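Local coordinates for protein arginase (Glaciozyma antarctica, PDB 5YNL) that is a cold-adapted arginase that probably hydrolyses L-arginine to L-ornithine and urea, at residues A[147-152]-A[325-330]; A[284-289]-A[329-334]. All coordinates share one frame; numbering follows the deposited sequence.

Both contacts pair strand 324-330 with a neighbour in the same parallel sheet, and they share Ile329 and Met330. Contact 1 joins it to strand 147-152 along one edge; contact 2 joins its end to the end of strand 281-286 along the other. Contact 1 lies near the middle of the chain, with all twelve touching residues buried, and rests on five backbone hydrogen bonds, aliphatic pairs and a hydrated polar face. Contact 2 keeps two such bonds before the strands give way to loop and 3-10 turn; three of its eight touching residues are partly exposed and its side-chain chemistry turns acidic. A probable hydrogen bond from Phe285 N to Asp328 O extends the pairing of contact 2 back to Asp328, a residue of contact 1.

Contact 1: residues A[147-152]-A[325-330]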
loop_
_atom_site.group_PDB
_atom_site.type_symbol
_atom_site.label_atom_id
_atom_site.label_comp_id
_atom_site.label_asym_id
_atom_site.label_seq_id
_atom_site.Cartn_x
_atom_site.Cartn_y
_atom_site.Cartn_z
ATOM N N LEU A 147 -9.384 -9.918 1.562
ATOM C CA LEU A 147 -8.150 -9.144 1.665
ATOM C C LEU A 147 -7.921 -8.637 0.245
ATOM O O LEU A 147 -7.743 -9.445 -0.655
ATOM C CB LEU A 147 -6.995 -10.046 2.116
ATOM C CG LEU A 147 -5.756 -9.428 2.776
ATOM C CD1 LEU A 147 -4.921 -10.532 3.393
ATOM C CD2 LEU A 147 -4.940 -8.630 1.761
ATOM N N THR A 148 -7.983 -7.325 0.027
ATOM C CA THR A 148 -7.871 -6.775 -1.331
ATOM C C THR A 148 -6.408 -6.549 -1.720
ATOM O O THR A 148 -5.712 -5.696 -1.139
ATOM C CB THR A 148 -8.620 -5.456 -1.464
ATOM O OG1 THR A 148 -9.910 -5.590 -0.849
ATOM C CG2 THR A 148 -8.758 -5.060 -2.929
ATOM N N VAL A 149 -5.943 -7.319 -2.694
ATOM C CA VAL A 149 -4.596 -7.157 -3.221
ATOM C C VAL A 149 -4.673 -6.217 -4.421
ATOM O O VAL A 149 -5.182 -6.606 -5.477
ATOM C CB VAL A 149 -3.973 -8.520 -3.646
ATOM C CG1 VAL A 149 -2.554 -8.334 -4.174
ATOM C CG2 VAL A 149 -3.981 -9.514 -2.469
ATOM N N THR A 150 -4.199 -4.978 -4.268
ATOM C CA THR A 150 -4.171 -4.076 -5.418
ATOM C C THR A 150 -2.818 -4.135 -6.103
ATOM O O THR A 150 -1.763 -3.836 -5.494
ATOM C CB THR A 150 -4.526 -2.622 -5.097
ATOM O OG1 THR A 150 -5.697 -2.578 -4.276
ATOM C CG2 THR A 150 -4.807 -1.869 -6.388
ATOM N N LEU A 151 -2.864 -4.549 -7.370
ATOM C CA LEU A 151 -1.678 -4.668 -8.193
ATOM C C LEU A 151 -1.615 -3.411 -9.016
ATOM O O LEU A 151 -2.446 -3.187 -9.908
ATOM C CB LEU A 151 -1.758 -5.897 -9.097
ATOM C CG LEU A 151 -1.787 -7.205 -8.316
ATOM C CD1 LEU A 151 -1.723 -8.416 -9.254
ATOM C CD2 LEU A 151 -0.652 -7.231 -7.274
ATOM N N GLY A 152 -0.630 -2.575 -8.726
ATOM C CA GLY A 152 -0.623 -1.298 -9.383
ATOM C C GLY A 152 0.494 -0.975 -10.349
ATOM O O GLY A 152 1.556 -1.635 -10.445
ATOM N N VAL A 325 -5.646 -6.324 6.139
ATOM C CA VAL A 325 -6.853 -6.461 5.331
ATOM C C VAL A 325 -6.639 -5.999 3.889
ATOM O O VAL A 325 -7.337 -6.450 2.988
ATOM C CB VAL A 325 -8.044 -5.703 5.932
ATOM C CG1 VAL A 325 -8.462 -6.326 7.272
ATOM C CG2 VAL A 325 -7.698 -4.219 6.101
ATOM N N SER A 326 -5.665 -5.120 3.670
ATOM C CA SER A 326 -5.378 -4.620 2.330
ATOM C C SER A 326 -3.901 -4.508 2.037
ATOM O O SER A 326 -3.116 -4.049 2.878
ATOM C CB SER A 326 -6.028 -3.265 2.087
ATOM O OG SER A 326 -7.357 -3.428 1.660
ATOM N N LEU A 327 -3.549 -4.918 0.825
ATOM C CA LEU A 327 -2.180 -4.935 0.339
ATOM C C LEU A 327 -2.126 -4.297 -1.043
ATOM O O LEU A 327 -2.826 -4.757 -1.970
ATOM C CB LEU A 327 -1.713 -6.389 0.218
ATOM C CG LEU A 327 -0.397 -6.670 -0.511
ATOM C CD1 LEU A 327 0.771 -6.053 0.258
ATOM C CD2 LEU A 327 -0.229 -8.155 -0.671
ATOM N N ASP A 328 -1.320 -3.245 -1.185
ATOM C CA ASP A 328 -1.004 -2.724 -2.506
ATOM C C ASP A 328 0.409 -3.170 -2.891
ATOM O O ASP A 328 1.340 -3.091 -2.068
ATOM C CB ASP A 328 -0.995 -1.199 -2.531
ATOM C CG ASP A 328 -2.211 -0.575 -1.900
ATOM O OD1 ASP A 328 -3.284 -1.219 -1.801
ATOM O OD2 ASP A 328 -2.072 0.605 -1.519
ATOM N N ILE A 329 0.578 -3.605 -4.132
ATOM C CA ILE A 329 1.906 -3.858 -4.663
ATOM C C ILE A 329 2.026 -2.929 -5.870
ATOM O O ILE A 329 1.465 -3.224 -6.946
ATOM C CB ILE A 329 2.060 -5.315 -5.140
ATOM C CG1 ILE A 329 1.692 -6.307 -4.035
ATOM C CG2 ILE A 329 3.474 -5.554 -5.713
ATOM C CD1 ILE A 329 2.773 -6.541 -2.984
ATOM N N MET A 330 2.729 -1.810 -5.713
ATOM C CA MET A 330 2.669 -0.759 -6.718
ATOM C C MET A 330 3.950 -0.655 -7.558
ATOM O O MET A 330 5.006 -1.173 -7.173
ATOM C CB MET A 330 2.381 0.576 -6.021
ATOM C CG MET A 330 1.099 0.606 -5.184
ATOM S SD MET A 330 -0.463 0.608 -6.106
ATOM C CE MET A 330 -1.566 1.315 -4.880
HETATM O O HOH W 1 -5.513 -2.761 -1.784
HETATM O O HOH W 2 -9.984 -5.483 2.278
#
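Thr150 and Asp328 stand side by side on one face of the sheet, pointing the same way, with OG1 of Thr150 3.7 Å from OD1 of Asp328. Turned beside its own backbone N (chi1 -46°), OG1 stays on the Asp328 side, near Thr161, which hydrogen-bonds to both atoms; a water lies within bonding distance of both and of Thr148 O, with more acceptors around it than it has protons to give. The other face is aliphatic. CD2 of Leu151 runs alongside Ile329, 3.9 Å from its CB, while CG1 of Val149 comes to 4.2 Å from CD2 of Leu327. With CG anti to its N (chi1 -158°), Leu147 lays CG 3.4 Å from Val325 O; its CD2 is farther, 4.2 Å, from Leu327 CB, and the side chain also touches Trp95. With an alanine here, the Val325 carbonyl and Leu327 CB would probably be uncovered and a gap left on the Trp95 side. The backbones run parallel, 11° apart, joined by five hydrogen bonds. At the C-terminal end of both strands, CA of Gly152 packs 3.8 Å from SD of Met330. This pairing of adjacent central strands, order 2-1-3-8-7-4-5-6, is that of the arginase α/β/α fold.

Contact 2: residues A[284-289]-A[329-334]; sequences SFDVDA and IMEINP
Met330 N donates to Phe285 O at 2.7 Å, and Val287 N returns a bond to Met330 O at 3.1 Å. These two bonds close the parallel pairing where both strands stop. Within 284-289, the OD1 of Asp286 accepts from Asp288 N at 2.6 Å, an Asx turn that helps to fix the rotation of the Asp286 carboxylate as the chain enters the 3-10 segment 287-289.

Across the contact that carboxylate meets another. With CG of Asp286 anti to its backbone N (chi1 -171°), OD2 is carried to 2.9 Å from OE2 of Glu331, two acceptors with the carboxylate planes almost perpendicular (85°). The aliphatic part of the glutamate is close as well, its CG 3.3 Å from OD2 of Asp286. OE2 of Glu331 takes a hydrogen bond from NE2 of His195, and Asp178 brings a further acid close to both Asp286 and Asp288.

Farther out, CG2 of Val287 lies against the Met330 carbonyl, 3.4 Å from Met330 O. The one apolar side-chain pair is CG2 of Val287 with CG2 of Ile329 at 4.1 Å, the two side chains crossing at a slant; Thr345 and Val353 of helix 345-356 back Val287 and Ile329 respectively.

The sequence SFDVDA matches the arginase-family signature whose aspartates bind the manganese pair in relatives, and the glutamate of the later Glu-X-Asn-Pro motif, here Glu331, there contacts the substrate guanidinium. Acidic oxygens face one another as acceptor pairs, OD1 of Asp286 lying only 2.8 Å from OD1 of Asp288. Such crowding is consistent with the site for two manganese ions and, beside Glu331, the substrate guanidinium, as in relatives; these cations would probably offset the mutual repulsion.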
loop_
_atom_site.group_PDB
_atom_site.type_symbol
_atom_site.label_atom_id
_atom_site.label_comp_id
_atom_site.label_asym_id
_atom_site.label_seq_id
_atom_site.Cartn_x
_atom_site.Cartn_y
_atom_site.Cartn_z
ATOM N N SER A 284 0.673 -0.586 2.006
ATOM C CA SER A 284 0.760 -0.073 0.635
ATOM C C SER A 284 2.222 -0.076 0.195
ATOM O O SER A 284 2.983 0.842 0.539
ATOM C CB SER A 284 0.160 1.330 0.546
ATOM O OG SER A 284 -0.202 1.624 -0.788
ATOM N N PHE A 285 2.595 -1.116 -0.552
ATOM C CA PHE A 285 3.995 -1.417 -0.862
ATOM C C PHE A 285 4.383 -1.028 -2.295
ATOM O O PHE A 285 3.832 -1.560 -3.265
ATOM C CB PHE A 285 4.262 -2.918 -0.674
ATOM C CG PHE A 285 5.698 -3.246 -0.382
ATOM C CD1 PHE A 285 6.693 -2.989 -1.316
ATOM C CD2 PHE A 285 6.055 -3.807 0.827
ATOM C CE1 PHE A 285 8.032 -3.283 -1.021
ATOM C CE2 PHE A 285 7.368 -4.101 1.107
ATOM C CZ PHE A 285 8.364 -3.832 0.185
ATOM N N ASP A 286 5.337 -0.110 -2.425
ATOM C CA ASP A 286 5.796 0.321 -3.727
ATOM C C ASP A 286 7.130 -0.321 -3.944
ATOM O O ASP A 286 8.030 -0.190 -3.122
ATOM C CB ASP A 286 5.972 1.830 -3.777
ATOM C CG ASP A 286 6.237 2.328 -5.171
ATOM O OD1 ASP A 286 7.284 1.964 -5.753
ATOM O OD2 ASP A 286 5.389 3.077 -5.705
ATOM N N VAL A 287 7.255 -1.007 -5.067
ATOM C CA VAL A 287 8.453 -1.751 -5.417
ATOM C C VAL A 287 9.664 -0.847 -5.688
ATOM O O VAL A 287 10.797 -1.303 -5.594
ATOM C CB VAL A 287 8.113 -2.711 -6.562
ATOM C CG1 VAL A 287 9.319 -3.460 -7.066
ATOM C CG2 VAL A 287 7.075 -3.690 -6.064
ATOM N N ASP A 288 9.437 0.438 -5.963
ATOM C CA ASP A 288 10.556 1.382 -6.089
ATOM C C ASP A 288 11.345 1.606 -4.776
ATOM O O ASP A 288 12.409 2.235 -4.777
ATOM C CB ASP A 288 10.135 2.706 -6.778
ATOM C CG ASP A 288 9.641 3.802 -5.799
ATOM O OD1 ASP A 288 9.311 3.528 -4.614
ATOM O OD2 ASP A 288 9.560 4.976 -6.246
ATOM N N ALA A 289 10.832 1.084 -3.661
ATOM C CA ALA A 289 11.579 1.171 -2.410
ATOM C C ALA A 289 12.679 0.115 -2.379
ATOM O O ALA A 289 13.569 0.171 -1.510
ATOM C CB ALA A 289 10.663 1.060 -1.187
ATOM N N ILE A 329 0.578 -3.605 -4.132
ATOM C CA ILE A 329 1.906 -3.858 -4.663
ATOM C C ILE A 329 2.026 -2.929 -5.870
ATOM O O ILE A 329 1.465 -3.224 -6.946
ATOM C CB ILE A 329 2.060 -5.315 -5.140
ATOM C CG1 ILE A 329 1.692 -6.307 -4.035
ATOM C CG2 ILE A 329 3.474 -5.554 -5.713
ATOM C CD1 ILE A 329 2.773 -6.541 -2.984
ATOM N N MET A 330 2.729 -1.810 -5.713
ATOM C CA MET A 330 2.669 -0.759 -6.718
ATOM C C MET A 330 3.950 -0.655 -7.558
ATOM O O MET A 330 5.006 -1.173 -7.173
ATOM C CB MET A 330 2.381 0.576 -6.021
ATOM C CG MET A 330 1.099 0.606 -5.184
ATOM S SD MET A 330 -0.463 0.608 -6.106
ATOM C CE MET A 330 -1.566 1.315 -4.880
ATOM N N GLU A 331 3.853 0.021 -8.697
ATOM C CA GLU A 331 5.009 0.291 -9.554
ATOM C C GLU A 331 5.855 -0.939 -9.889
ATOM O O GLU A 331 7.083 -0.888 -9.888
ATOM C CB GLU A 331 5.862 1.431 -8.986
ATOM C CG GLU A 331 5.137 2.776 -9.002
ATOM C CD GLU A 331 6.040 3.967 -8.685
ATOM O OE1 GLU A 331 7.212 3.994 -9.154
ATOM O OE2 GLU A 331 5.559 4.887 -7.977
ATOM N N ILE A 332 5.166 -2.032 -10.208
ATOM C CA ILE A 332 5.786 -3.323 -10.479
ATOM C C ILE A 332 6.746 -3.279 -11.679
ATOM O O ILE A 332 7.877 -3.752 -11.578
ATOM C CB ILE A 332 4.706 -4.414 -10.664
ATOM C CG1 ILE A 332 4.012 -4.704 -9.329
ATOM C CG2 ILE A 332 5.303 -5.684 -11.253
ATOM C CD1 ILE A 332 2.588 -5.190 -9.470
ATOM N N ASN A 333 6.294 -2.710 -12.795
ATOM C CA ASN A 333 7.123 -2.490 -13.995
ATOM C C ASN A 333 7.923 -3.681 -14.535
ATOM O O ASN A 333 9.020 -3.957 -14.062
ATOM C CB ASN A 333 8.019 -1.255 -13.831
ATOM C CG ASN A 333 7.396 -0.009 -14.430
ATOM O OD1 ASN A 333 6.824 -0.055 -15.523
ATOM N ND2 ASN A 333 7.488 1.106 -13.712
ATOM N N PRO A 334 7.395 -4.322 -15.591
ATOM C CA PRO A 334 7.749 -5.642 -16.139
ATOM C C PRO A 334 9.224 -5.846 -16.455
ATOM O O PRO A 334 9.492 -6.619 -17.374
ATOM C CB PRO A 334 6.940 -5.707 -17.441
ATOM C CG PRO A 334 6.704 -4.281 -17.826
ATOM C CD PRO A 334 6.524 -3.567 -16.508
#